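Local coordinates for probable molybdopterin-guanine dinucleotide biosynthesis protein A (Aquifex aeolicus, PDB 2E8B), which probably transfers a GMP moiety from GTP to the molybdenum cofactor, releasing diphosphate and forming the molybdopterin guanine dinucleotide form of the cofactor, at residues V19-K24 / K41-V46; Y58-D63 / L88-K93; N99-S104 / Y117-F122; G105-M110 / T136-Y141; E150-I153 / Y158-W161. All blocks are in the same frame, centred on the assembly; numbering follows the deposited sequence.

All five contacts belong to one MobA-like nucleotidyltransferase domain. Contacts 1 to 4 gather round its mixed sheet: contact 1 sets helix 32-51 against strand 16-22, contact 2 helix 84-94 against strand 56-61, contact 3 helix 112-120 against strand 99-104, and contact 4 joins the loop after strand 99-104 to the bend before strand 140-142. Their centres lie about 9 to 17 Å apart. Along the chain contacts 1, 2 and 3 follow in series, whereas segments of contacts 3 and 4 alternate. Contact 5, last in sequence, its centre about 22 Å from that of contact 1, joins helices 146-154 and 160-167 at the surface. Contacts 1 and 4 hold predicted GTP-binding residues, so the probable active site adjoins them.

Contact 1: V19-K24 / K41-V46; sequences VLAGGK and KVIERV
V19 and A21 meet I43 and V46 on the helix through aliphatic carbon alone. CG1 of V19 does the touching for its residue: it comes within 4.0 Å of I43 CG1 and 4.1 Å of V46 CG1, so one methyl serves two residues three positions apart on the helix, about one turn. The V19 side chain runs slantwise to both partners. Its chi1 of 175° sets CG1 opposite the backbone N and directs it at the helix. Further along the chain A21 CB meets the end of I43, with CD1 3.5 Å away; the extended isoleucine chain, chi2 172°, carries that methyl across to the alanine.

Polar bonds lie away from this apolar seam. On the outer side of the helix, K41 NZ forms a salt bridge with E44 OE1, 3.1 Å away, the carboxylate oxygen receiving it on its syn lone pair. The strand is held by backbone hydrogen bonds between V19 and both Y58 and V60 on one neighbour, while L20 bonds to L103 on the other. R45 NH2 reaches the carbonyl of P108.

The short strand and helix axes run nearly antiparallel, at 161° and 9.8 Å. This is the first strand-helix pair of a beta-alpha-beta unit formed by strand 16-22, helix 32-51 and strand 56-61. In the GT-A-like nucleotidyltransferase fold its strand leads into the nucleotide-binding loop, consistent with the predicted GTP contacts of L20, A21 and G22.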
# COMPACT_ATOMS: atom_id res chain seq x y z
N VAL A 19 1.86 -4.08 -2.87
CA VAL A 19 2.87 -3.23 -2.26
C VAL A 19 3.21 -2.16 -3.29
O VAL A 19 3.70 -2.47 -4.38
CB VAL A 19 4.13 -4.04 -1.89
CG1 VAL A 19 5.21 -3.11 -1.36
CG2 VAL A 19 3.79 -5.09 -0.86
N LEU A 20 2.95 -0.91 -2.94
CA LEU A 20 3.20 0.21 -3.84
C LEU A 20 4.65 0.69 -3.82
O LEU A 20 5.12 1.20 -2.81
CB LEU A 20 2.26 1.37 -3.50
CG LEU A 20 0.77 1.00 -3.41
CD1 LEU A 20 -0.07 2.25 -3.15
CD2 LEU A 20 0.34 0.33 -4.71
N ALA A 21 5.34 0.52 -4.95
CA ALA A 21 6.74 0.91 -5.07
C ALA A 21 6.94 2.28 -5.72
O ALA A 21 8.04 2.83 -5.66
CB ALA A 21 7.50 -0.14 -5.85
N GLY A 22 5.90 2.80 -6.36
CA GLY A 22 5.98 4.11 -7.00
C GLY A 22 6.73 4.21 -8.32
O GLY A 22 6.95 3.24 -9.03
N GLY A 23 7.12 5.43 -8.67
CA GLY A 23 7.84 5.63 -9.91
C GLY A 23 9.28 5.99 -9.64
O GLY A 23 9.98 5.29 -8.90
N LYS A 24 9.74 7.08 -10.25
CA LYS A 24 11.11 7.53 -10.06
C LYS A 24 11.24 8.13 -8.66
O LYS A 24 10.26 8.62 -8.09
CB LYS A 24 11.47 8.56 -11.12
CG LYS A 24 11.44 8.01 -12.55
CD LYS A 24 11.81 9.07 -13.58
CE LYS A 24 10.77 10.18 -13.63
NZ LYS A 24 11.11 11.23 -14.64
N LYS A 41 16.02 -1.91 0.89
CA LYS A 41 15.94 -2.87 1.98
C LYS A 41 14.57 -2.72 2.65
O LYS A 41 13.98 -3.70 3.11
CB LYS A 41 17.03 -2.59 3.02
CG LYS A 41 18.44 -2.82 2.50
CD LYS A 41 18.67 -4.28 2.13
CE LYS A 41 18.50 -5.21 3.32
NZ LYS A 41 18.85 -6.62 2.99
N VAL A 42 14.09 -1.49 2.69
CA VAL A 42 12.80 -1.20 3.29
C VAL A 42 11.66 -1.90 2.54
O VAL A 42 10.86 -2.61 3.14
CB VAL A 42 12.53 0.32 3.35
CG1 VAL A 42 11.09 0.58 3.80
CG2 VAL A 42 13.51 0.99 4.31
N ILE A 43 11.59 -1.71 1.22
CA ILE A 43 10.50 -2.35 0.48
C ILE A 43 10.64 -3.87 0.52
O ILE A 43 9.65 -4.60 0.50
CB ILE A 43 10.42 -1.86 -1.00
CG1 ILE A 43 9.10 -2.33 -1.61
CG2 ILE A 43 11.59 -2.41 -1.81
CD1 ILE A 43 8.81 -1.77 -2.99
N GLU A 44 11.88 -4.35 0.58
CA GLU A 44 12.12 -5.78 0.66
C GLU A 44 11.47 -6.29 1.94
O GLU A 44 10.79 -7.32 1.94
CB GLU A 44 13.63 -6.06 0.69
CG GLU A 44 14.00 -7.53 0.67
CD GLU A 44 15.50 -7.75 0.70
OE1 GLU A 44 16.14 -7.39 1.71
OE2 GLU A 44 16.04 -8.28 -0.29
N ARG A 45 11.67 -5.56 3.03
CA ARG A 45 11.09 -5.95 4.31
C ARG A 45 9.57 -5.90 4.29
O ARG A 45 8.90 -6.79 4.82
CB ARG A 45 11.62 -5.06 5.43
CG ARG A 45 13.11 -5.20 5.70
CD ARG A 45 13.46 -4.82 7.13
NE ARG A 45 13.26 -3.40 7.41
CZ ARG A 45 14.08 -2.43 7.03
NH1 ARG A 45 15.18 -2.73 6.34
NH2 ARG A 45 13.82 -1.17 7.33
N VAL A 46 9.01 -4.86 3.67
CA VAL A 46 7.57 -4.72 3.59
C VAL A 46 6.98 -5.88 2.80
O VAL A 46 5.94 -6.43 3.16
CB VAL A 46 7.16 -3.40 2.90
CG1 VAL A 46 5.65 -3.36 2.69
CG2 VAL A 46 7.59 -2.22 3.76

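Contact 2: Y58-D63 / L88-K93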
# COMPACT_ATOMS: atom_id res chain seq x y z
N TYR A 58 1.76 -8.66 -4.67
CA TYR A 58 2.28 -8.09 -5.90
C TYR A 58 2.94 -6.75 -5.62
O TYR A 58 2.57 -6.06 -4.67
CB TYR A 58 1.17 -7.87 -6.92
CG TYR A 58 0.36 -9.11 -7.24
CD1 TYR A 58 -0.76 -9.45 -6.49
CD2 TYR A 58 0.74 -9.95 -8.29
CE1 TYR A 58 -1.49 -10.59 -6.77
CE2 TYR A 58 0.01 -11.11 -8.57
CZ TYR A 58 -1.10 -11.42 -7.81
OH TYR A 58 -1.83 -12.56 -8.06
N ILE A 59 3.92 -6.41 -6.44
CA ILE A 59 4.60 -5.13 -6.32
C ILE A 59 4.08 -4.26 -7.45
O ILE A 59 4.08 -4.68 -8.61
CB ILE A 59 6.12 -5.29 -6.50
CG1 ILE A 59 6.69 -6.24 -5.44
CG2 ILE A 59 6.79 -3.92 -6.44
CD1 ILE A 59 6.61 -5.71 -4.02
N VAL A 60 3.60 -3.07 -7.12
CA VAL A 60 3.10 -2.16 -8.14
C VAL A 60 4.24 -1.18 -8.42
O VAL A 60 4.66 -0.44 -7.54
CB VAL A 60 1.86 -1.39 -7.66
CG1 VAL A 60 1.47 -0.35 -8.71
CG2 VAL A 60 0.71 -2.35 -7.41
N ALA A 61 4.74 -1.20 -9.65
CA ALA A 61 5.84 -0.31 -10.02
C ALA A 61 5.79 0.05 -11.50
O ALA A 61 5.16 -0.64 -12.30
CB ALA A 61 7.17 -0.96 -9.69
N LYS A 62 6.47 1.14 -11.87
CA LYS A 62 6.51 1.59 -13.26
C LYS A 62 7.62 0.91 -14.05
O LYS A 62 7.64 0.95 -15.28
CB LYS A 62 6.72 3.12 -13.33
CG LYS A 62 5.62 3.96 -12.68
CD LYS A 62 5.84 5.43 -12.97
CE LYS A 62 4.81 6.30 -12.26
NZ LYS A 62 3.42 6.04 -12.74
N ASP A 63 8.55 0.28 -13.34
CA ASP A 63 9.68 -0.40 -13.97
C ASP A 63 9.88 -1.79 -13.36
O ASP A 63 10.25 -1.91 -12.20
CB ASP A 63 10.95 0.44 -13.79
CG ASP A 63 12.09 -0.01 -14.68
OD1 ASP A 63 12.36 -1.23 -14.74
OD2 ASP A 63 12.72 0.85 -15.32
N LEU A 88 -2.83 3.06 -6.74
CA LEU A 88 -4.05 2.47 -6.18
C LEU A 88 -4.93 1.97 -7.32
O LEU A 88 -5.45 0.87 -7.28
CB LEU A 88 -4.80 3.52 -5.36
CG LEU A 88 -6.06 3.07 -4.62
CD1 LEU A 88 -5.71 1.98 -3.62
CD2 LEU A 88 -6.69 4.26 -3.89
N TYR A 89 -5.08 2.80 -8.35
CA TYR A 89 -5.88 2.44 -9.52
C TYR A 89 -5.31 1.16 -10.14
O TYR A 89 -6.04 0.22 -10.44
CB TYR A 89 -5.84 3.57 -10.54
CG TYR A 89 -6.33 3.19 -11.92
CD1 TYR A 89 -7.68 3.01 -12.19
CD2 TYR A 89 -5.42 2.98 -12.96
CE1 TYR A 89 -8.12 2.63 -13.45
CE2 TYR A 89 -5.85 2.59 -14.23
CZ TYR A 89 -7.20 2.42 -14.46
OH TYR A 89 -7.64 2.04 -15.71
N THR A 90 -3.99 1.14 -10.31
CA THR A 90 -3.33 -0.02 -10.90
C THR A 90 -3.57 -1.28 -10.09
O THR A 90 -3.79 -2.35 -10.65
CB THR A 90 -1.82 0.23 -11.03
OG1 THR A 90 -1.60 1.38 -11.86
CG2 THR A 90 -1.12 -0.98 -11.65
N ALA A 91 -3.53 -1.16 -8.77
CA ALA A 91 -3.75 -2.30 -7.89
C ALA A 91 -5.18 -2.84 -8.02
O ALA A 91 -5.38 -4.04 -8.19
CB ALA A 91 -3.47 -1.91 -6.44
N LEU A 92 -6.15 -1.94 -7.95
CA LEU A 92 -7.55 -2.34 -8.02
C LEU A 92 -7.97 -2.88 -9.38
O LEU A 92 -8.85 -3.74 -9.47
CB LEU A 92 -8.45 -1.17 -7.61
CG LEU A 92 -8.26 -0.78 -6.14
CD1 LEU A 92 -9.11 0.43 -5.82
CD2 LEU A 92 -8.63 -1.96 -5.24
N LYS A 93 -7.33 -2.38 -10.43
CA LYS A 93 -7.62 -2.84 -11.78
C LYS A 93 -7.18 -4.31 -11.90
O LYS A 93 -7.85 -5.13 -12.53
CB LYS A 93 -6.85 -1.98 -12.78
CG LYS A 93 -6.98 -2.37 -14.24
CD LYS A 93 -6.12 -1.43 -15.09
CE LYS A 93 -6.15 -1.80 -16.56
NZ LYS A 93 -5.32 -0.84 -17.34
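V60 carries most of this contact, offering one methyl to T90 and the other to A91. It stands on the strand with its side chain directed at the helix, and its two branches divide the work. CG1, opposite the backbone N at a chi1 of 174°, lies 4.0 Å from T90 CG2 and 4.1 Å from T90 CB. CG2 approaches the helix at A91, whose CB is 4.3 Å away. The small alanine lets strand and helix come near here: the CA atoms of V60 and A91 are 6.9 Å apart.

T90 turns its carbon branch to the strand. A chi1 of -60° sets OG1 beside its own backbone N and CG2 opposite that nitrogen, and the T90 and V60 side chains pass each other in opposite directions. The hydroxyl is thereby engaged within the helix, where OG1 hydrogen-bonds to the carbonyl of I86, so this buried polar atom is satisfied there. No hydrogen bond crosses between the two segments; all three touching residues are buried.

K62, just past the strand, forms a salt bridge with D77, a predicted GTP-binding residue. Strand 56-61 lies in the sheet between strands 16-22 and 74-76, running parallel to both. Helix 84-94 covers it from one face, with T90 also touching V75, A91 touching Y18, and Y89 and L92 packing against helix 146-154.

Contact 3: N99-S104 / Y117-F122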
# COMPACT_ATOMS: atom_id res chain seq x y z
N ASN A 99 -11.97 -7.47 -2.25
CA ASN A 99 -11.26 -6.60 -1.32
C ASN A 99 -9.80 -7.01 -1.29
O ASN A 99 -9.47 -8.19 -1.16
CB ASN A 99 -11.87 -6.73 0.08
CG ASN A 99 -13.33 -6.35 0.11
OD1 ASN A 99 -13.70 -5.22 -0.20
ND2 ASN A 99 -14.18 -7.30 0.49
N VAL A 100 -8.90 -6.03 -1.43
CA VAL A 100 -7.48 -6.32 -1.42
C VAL A 100 -6.75 -5.38 -0.48
O VAL A 100 -7.21 -4.26 -0.21
CB VAL A 100 -6.86 -6.20 -2.84
CG1 VAL A 100 -7.57 -7.15 -3.80
CG2 VAL A 100 -6.96 -4.76 -3.33
N PHE A 101 -5.61 -5.84 0.04
CA PHE A 101 -4.84 -5.00 0.94
C PHE A 101 -3.88 -4.14 0.12
O PHE A 101 -3.40 -4.56 -0.94
CB PHE A 101 -4.04 -5.84 1.94
CG PHE A 101 -3.74 -5.11 3.21
CD1 PHE A 101 -2.62 -4.30 3.32
CD2 PHE A 101 -4.62 -5.19 4.29
CE1 PHE A 101 -2.38 -3.56 4.48
CE2 PHE A 101 -4.39 -4.45 5.45
CZ PHE A 101 -3.27 -3.63 5.54
N VAL A 102 -3.62 -2.93 0.61
CA VAL A 102 -2.72 -2.00 -0.04
C VAL A 102 -1.70 -1.60 1.02
O VAL A 102 -2.07 -1.22 2.13
CB VAL A 102 -3.47 -0.75 -0.56
CG1 VAL A 102 -2.47 0.27 -1.09
CG2 VAL A 102 -4.44 -1.16 -1.65
N LEU A 103 -0.43 -1.67 0.66
CA LEU A 103 0.64 -1.38 1.61
C LEU A 103 1.75 -0.60 0.92
O LEU A 103 2.34 -1.07 -0.05
CB LEU A 103 1.16 -2.72 2.15
CG LEU A 103 2.11 -2.82 3.34
CD1 LEU A 103 1.49 -2.16 4.56
CD2 LEU A 103 2.39 -4.29 3.61
N SER A 104 2.03 0.60 1.43
CA SER A 104 3.10 1.42 0.86
C SER A 104 4.44 0.72 1.07
O SER A 104 4.68 0.12 2.12
CB SER A 104 3.11 2.79 1.54
OG SER A 104 4.09 3.63 0.96
N TYR A 117 -4.23 -6.42 12.42
CA TYR A 117 -5.20 -5.64 13.18
C TYR A 117 -6.13 -4.92 12.22
O TYR A 117 -7.34 -4.82 12.46
CB TYR A 117 -4.52 -4.61 14.09
CG TYR A 117 -5.48 -3.94 15.06
CD1 TYR A 117 -6.00 -4.64 16.15
CD2 TYR A 117 -5.88 -2.62 14.87
CE1 TYR A 117 -6.89 -4.03 17.03
CE2 TYR A 117 -6.77 -2.00 15.75
CZ TYR A 117 -7.27 -2.72 16.82
OH TYR A 117 -8.17 -2.13 17.68
N VAL A 118 -5.58 -4.43 11.11
CA VAL A 118 -6.40 -3.74 10.13
C VAL A 118 -7.37 -4.74 9.50
O VAL A 118 -8.56 -4.45 9.36
CB VAL A 118 -5.55 -3.07 9.03
CG1 VAL A 118 -6.45 -2.50 7.93
CG2 VAL A 118 -4.75 -1.94 9.65
N LEU A 119 -6.87 -5.93 9.15
CA LEU A 119 -7.72 -6.95 8.56
C LEU A 119 -8.87 -7.32 9.49
O LEU A 119 -10.01 -7.50 9.04
CB LEU A 119 -6.92 -8.22 8.24
CG LEU A 119 -5.94 -8.15 7.08
CD1 LEU A 119 -5.22 -9.49 6.93
CD2 LEU A 119 -6.68 -7.82 5.80
N GLU A 120 -8.57 -7.47 10.77
CA GLU A 120 -9.59 -7.84 11.75
C GLU A 120 -10.68 -6.78 11.84
O GLU A 120 -11.85 -7.11 12.05
CB GLU A 120 -8.95 -8.03 13.13
CG GLU A 120 -9.93 -8.44 14.23
CD GLU A 120 -9.28 -8.58 15.60
OE1 GLU A 120 -8.19 -9.20 15.68
OE2 GLU A 120 -9.85 -8.08 16.59
N ASN A 121 -10.30 -5.52 11.66
CA ASN A 121 -11.24 -4.41 11.76
C ASN A 121 -11.74 -3.87 10.42
O ASN A 121 -12.30 -2.77 10.36
CB ASN A 121 -10.60 -3.28 12.56
CG ASN A 121 -10.47 -3.61 14.02
OD1 ASN A 121 -11.45 -3.54 14.76
ND2 ASN A 121 -9.28 -4.01 14.44
N PHE A 122 -11.56 -4.64 9.35
CA PHE A 122 -11.99 -4.18 8.04
C PHE A 122 -13.51 -4.03 7.90
O PHE A 122 -14.28 -4.87 8.37
CB PHE A 122 -11.49 -5.13 6.95
CG PHE A 122 -12.12 -4.89 5.60
CD1 PHE A 122 -12.03 -3.63 5.00
CD2 PHE A 122 -12.82 -5.89 4.95
CE1 PHE A 122 -12.63 -3.39 3.76
CE2 PHE A 122 -13.43 -5.66 3.72
CZ PHE A 122 -13.34 -4.40 3.12
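F101 and the helix residues V118 and L119 form the close-packed, buried part of this contact. V118 CG1 and L119 CD2 both lie oblique to the F101 ring: CE2 is 3.8 Å from V118 CG1, and CD2 is 3.7 Å from L119 CD2. The phenylalanine and valine side chains cross at about a right angle, whereas leucine runs slantwise to the phenylalanine. A chi1 of -154° swings the ring away from its own backbone N and over toward the helix. L119 does not start out directed at the strand, but its extended chain brings CD2 up to the ring.

The other end, where N99 meets F122, is partly exposed and mixed in character. Here the N99 amide meets the CZ-CE2 side of the F122 ring obliquely, with OD1 3.4 Å from CZ and ND2 3.7 Å from CE2; the amide and ring planes stand 63° apart. No hydrogen bond joins the two segments. Near the helix end N121, the first residue to leave helical geometry, folds back: its ND2 donates to Y117 O at 2.9 Å while resting over the centre of the Y117 ring. N121 N reaches the same oxygen from the opposite face.

Helix 112-120 thus packs on strand 99-104, which runs parallel to strand 16-22 and antiparallel to strand 140-142. F101 and F122 both touch V140 of the latter, and F54 adjoins F101.

Contact 4: G105-M110 / T136-Y141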
# COMPACT_ATOMS: atom_id res chain seq x y z
N GLY A 105 5.32 0.80 0.08
CA GLY A 105 6.61 0.15 0.20
C GLY A 105 7.69 0.93 0.92
O GLY A 105 8.85 0.52 0.92
N ASP A 106 7.32 2.04 1.56
CA ASP A 106 8.30 2.87 2.27
C ASP A 106 8.12 2.92 3.79
O ASP A 106 8.45 3.91 4.44
CB ASP A 106 8.25 4.30 1.71
CG ASP A 106 6.93 4.98 1.97
OD1 ASP A 106 6.02 4.32 2.52
OD2 ASP A 106 6.80 6.18 1.63
N LEU A 107 7.61 1.83 4.37
CA LEU A 107 7.38 1.75 5.81
C LEU A 107 8.40 0.79 6.43
O LEU A 107 8.16 -0.41 6.56
CB LEU A 107 5.96 1.27 6.06
CG LEU A 107 4.93 2.25 5.47
CD1 LEU A 107 3.55 1.63 5.44
CD2 LEU A 107 4.93 3.54 6.28
N PRO A 108 9.55 1.34 6.86
CA PRO A 108 10.66 0.60 7.47
C PRO A 108 10.40 -0.19 8.75
O PRO A 108 11.15 -1.10 9.07
CB PRO A 108 11.72 1.68 7.67
CG PRO A 108 10.89 2.88 7.99
CD PRO A 108 9.77 2.79 6.98
N LEU A 109 9.34 0.16 9.47
CA LEU A 109 9.03 -0.52 10.72
C LEU A 109 7.75 -1.35 10.71
O LEU A 109 7.32 -1.83 11.76
CB LEU A 109 8.98 0.51 11.85
CG LEU A 109 10.33 1.20 12.10
CD1 LEU A 109 10.15 2.35 13.06
CD2 LEU A 109 11.32 0.18 12.64
N MET A 110 7.15 -1.54 9.54
CA MET A 110 5.92 -2.32 9.45
C MET A 110 6.08 -3.72 10.03
O MET A 110 7.12 -4.37 9.87
CB MET A 110 5.45 -2.40 7.99
CG MET A 110 4.12 -3.15 7.77
SD MET A 110 2.68 -2.50 8.71
CE MET A 110 2.65 -0.79 8.18
N THR A 136 -3.38 6.51 4.15
CA THR A 136 -4.15 6.16 2.96
C THR A 136 -3.63 4.93 2.23
O THR A 136 -4.39 4.27 1.52
CB THR A 136 -4.16 7.31 1.96
OG1 THR A 136 -2.81 7.63 1.59
CG2 THR A 136 -4.82 8.54 2.56
N LEU A 137 -2.35 4.63 2.41
CA LEU A 137 -1.77 3.48 1.74
C LEU A 137 -1.48 2.28 2.63
O LEU A 137 -0.57 1.49 2.35
CB LEU A 137 -0.50 3.89 0.99
CG LEU A 137 -0.71 5.05 -0.00
CD1 LEU A 137 0.61 5.39 -0.70
CD2 LEU A 137 -1.77 4.67 -1.02
N VAL A 138 -2.23 2.17 3.73
CA VAL A 138 -2.13 1.04 4.64
C VAL A 138 -3.57 0.67 4.98
O VAL A 138 -4.17 1.21 5.92
CB VAL A 138 -1.36 1.36 5.95
CG1 VAL A 138 -1.37 0.15 6.87
CG2 VAL A 138 0.08 1.75 5.63
N GLY A 139 -4.14 -0.23 4.20
CA GLY A 139 -5.51 -0.62 4.45
C GLY A 139 -6.09 -1.56 3.42
O GLY A 139 -5.39 -2.05 2.53
N VAL A 140 -7.39 -1.80 3.54
CA VAL A 140 -8.10 -2.67 2.62
C VAL A 140 -9.00 -1.81 1.76
O VAL A 140 -9.76 -0.98 2.28
CB VAL A 140 -8.95 -3.71 3.38
CG1 VAL A 140 -9.69 -4.61 2.38
CG2 VAL A 140 -8.05 -4.55 4.27
N TYR A 141 -8.89 -1.99 0.45
CA TYR A 141 -9.69 -1.26 -0.52
C TYR A 141 -10.55 -2.21 -1.33
O TYR A 141 -10.12 -3.32 -1.65
CB TYR A 141 -8.79 -0.50 -1.51
CG TYR A 141 -8.23 0.80 -0.98
CD1 TYR A 141 -7.17 0.81 -0.07
CD2 TYR A 141 -8.77 2.01 -1.38
CE1 TYR A 141 -6.66 2.01 0.43
CE2 TYR A 141 -8.28 3.22 -0.88
CZ TYR A 141 -7.23 3.21 0.02
OH TYR A 141 -6.78 4.42 0.51
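L107 and V138 make the tightest apolar contact here, with L107 CD1 3.5 Å from V138 CG2, closer than usual for two methyl carbons. The side chains cross at a slant. Leucine, with chi1 at -61° and a nearly extended chi2, projects one methyl toward the bend, and valine answers with the branch lying beside its own backbone N. The second valine branch, CG1, faces M110, whose CE approaches to 4.3 Å, the thioether chain being bent at both chi2 and chi3. All three residues are buried, and V138 also packs on L182.

L107 to M110 form a type I beta turn, closed by a weak backbone hydrogen bond from M110 N to L107 O. The turn belongs to the loop between strand 99-104 and helix 112-120, where nucleotidyltransferases of the GT-A type commonly place a metal-binding aspartate. D106 fits that position and is a predicted ligand of GTP and of magnesium. Its OD1 is hydrogen-bonded to S104 OG.

Polar bonds also shape the second segment, which turns a corner through residues 136 to 139. Y141 OH donates to T136 O at 2.6 Å, in the carbonyl plane and on a lone pair, tying the start of the bend to the strand that follows. Backbone bonds from V138 to A129 and from G139 to V102 link the corner to two further strands.

Contact 5: E150-I153 / Y158-W161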
# COMPACT_ATOMS: atom_id res chain seq x y z
N GLU A 150 -11.28 5.91 -11.11
CA GLU A 150 -11.01 6.20 -12.50
C GLU A 150 -11.64 7.53 -12.91
O GLU A 150 -11.05 8.30 -13.67
CB GLU A 150 -11.57 5.08 -13.37
CG GLU A 150 -11.04 5.09 -14.78
CD GLU A 150 -11.65 4.00 -15.62
OE1 GLU A 150 -11.47 2.81 -15.29
OE2 GLU A 150 -12.31 4.35 -16.62
N GLU A 151 -12.83 7.79 -12.39
CA GLU A 151 -13.55 9.02 -12.68
C GLU A 151 -12.79 10.25 -12.18
O GLU A 151 -12.62 11.23 -12.91
CB GLU A 151 -14.93 8.97 -12.02
CG GLU A 151 -15.81 10.18 -12.27
CD GLU A 151 -17.17 10.01 -11.63
OE1 GLU A 151 -17.84 9.00 -11.91
OE2 GLU A 151 -17.57 10.89 -10.84
N ARG A 152 -12.34 10.20 -10.93
CA ARG A 152 -11.61 11.33 -10.36
C ARG A 152 -10.25 11.55 -11.05
O ARG A 152 -9.87 12.69 -11.31
CB ARG A 152 -11.41 11.12 -8.86
CG ARG A 152 -12.72 11.01 -8.07
CD ARG A 152 -12.49 11.12 -6.58
NE ARG A 152 -12.17 12.50 -6.19
CZ ARG A 152 -13.08 13.45 -6.00
NH1 ARG A 152 -14.37 13.17 -6.16
NH2 ARG A 152 -12.70 14.67 -5.66
N ILE A 153 -9.53 10.47 -11.34
CA ILE A 153 -8.24 10.61 -12.01
C ILE A 153 -8.48 11.23 -13.38
O ILE A 153 -7.77 12.14 -13.81
CB ILE A 153 -7.53 9.25 -12.17
CG1 ILE A 153 -7.19 8.67 -10.79
CG2 ILE A 153 -6.26 9.41 -12.99
CD1 ILE A 153 -6.46 7.35 -10.83
N TYR A 158 -6.14 14.06 -8.25
CA TYR A 158 -5.32 12.95 -7.78
C TYR A 158 -5.29 12.81 -6.26
O TYR A 158 -4.58 11.95 -5.73
CB TYR A 158 -3.89 13.11 -8.28
CG TYR A 158 -3.69 12.90 -9.77
CD1 TYR A 158 -4.77 12.93 -10.66
CD2 TYR A 158 -2.41 12.71 -10.29
CE1 TYR A 158 -4.57 12.76 -12.04
CE2 TYR A 158 -2.20 12.54 -11.65
CZ TYR A 158 -3.29 12.57 -12.52
OH TYR A 158 -3.07 12.43 -13.87
N ARG A 159 -6.03 13.65 -5.55
CA ARG A 159 -6.02 13.58 -4.09
C ARG A 159 -6.74 12.35 -3.56
O ARG A 159 -7.94 12.18 -3.80
CB ARG A 159 -6.68 14.83 -3.51
CG ARG A 159 -6.02 16.13 -3.91
CD ARG A 159 -6.85 17.30 -3.42
NE ARG A 159 -8.15 17.34 -4.09
CZ ARG A 159 -9.16 18.10 -3.71
NH1 ARG A 159 -9.04 18.89 -2.64
NH2 ARG A 159 -10.30 18.09 -4.39
N ILE A 160 -6.02 11.49 -2.84
CA ILE A 160 -6.67 10.32 -2.27
C ILE A 160 -7.57 10.77 -1.13
O ILE A 160 -8.56 10.10 -0.81
CB ILE A 160 -5.63 9.28 -1.78
CG1 ILE A 160 -4.86 8.72 -2.98
CG2 ILE A 160 -6.34 8.14 -1.05
CD1 ILE A 160 -3.76 7.74 -2.60
N TRP A 161 -7.24 11.89 -0.50
CA TRP A 161 -8.07 12.42 0.58
C TRP A 161 -9.45 12.74 0.02
O TRP A 161 -10.47 12.45 0.64
CB TRP A 161 -7.49 13.70 1.18
CG TRP A 161 -6.35 13.51 2.12
CD1 TRP A 161 -5.91 12.33 2.66
CD2 TRP A 161 -5.51 14.53 2.67
NE1 TRP A 161 -4.84 12.56 3.50
CE2 TRP A 161 -4.58 13.90 3.52
CE3 TRP A 161 -5.45 15.92 2.51
CZ2 TRP A 161 -3.60 14.62 4.22
CZ3 TRP A 161 -4.48 16.64 3.21
CH2 TRP A 161 -3.57 15.98 4.05
O HOH W 1 -9.48 12.35 -6.07
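The ring edge of Y158 meets I153 at its carbonyl oxygen and CG2 methyl, CE1 being the atom that touches. CE1 lies 3.7 Å from the main-chain O of I153, which sits near the ring plane, and 3.9 Å from I153 CG2. The two side chains cross at about a right angle. For the isoleucine, a chi1 of -64° sets CG2 opposite the backbone N and next to its own carbonyl carbon, so the methyl and the carbonyl oxygen meet the same ring atom. Beyond the contact, the hydroxyl of Y158 hydrogen-bonds to E81 OE1, which fixes the far end of the ring.

Two consecutive helices are joined here by a short connection: a loop links helix 146-154 to helix 160-167, which begins just after R159 at the N-cap position. The connection lies at the protein surface, with I153 also touching I85 and Y89 of helix 84-94.

The guanidinium ends of R152 and R159 come near each other at this joint, their NH2 atoms 4.4 Å apart. R159 NH2 lies near the plane of the R152 guanidinium, at its edge, whereas R152 NH2 meets the other guanidinium obliquely. Their like charges are probably offset by D157, which pairs with both, through OD2 to R152 NH2 and through OD1 to R159 NE. R152 NH1 has a further salt bridge, to D166 in the second helix. A water completes the connection in the plane of the R152 group: it accepts from R152 NE at 2.7 Å and donates to R159 O, also at 2.7 Å, bridging the first helix to the N-cap residue of the second.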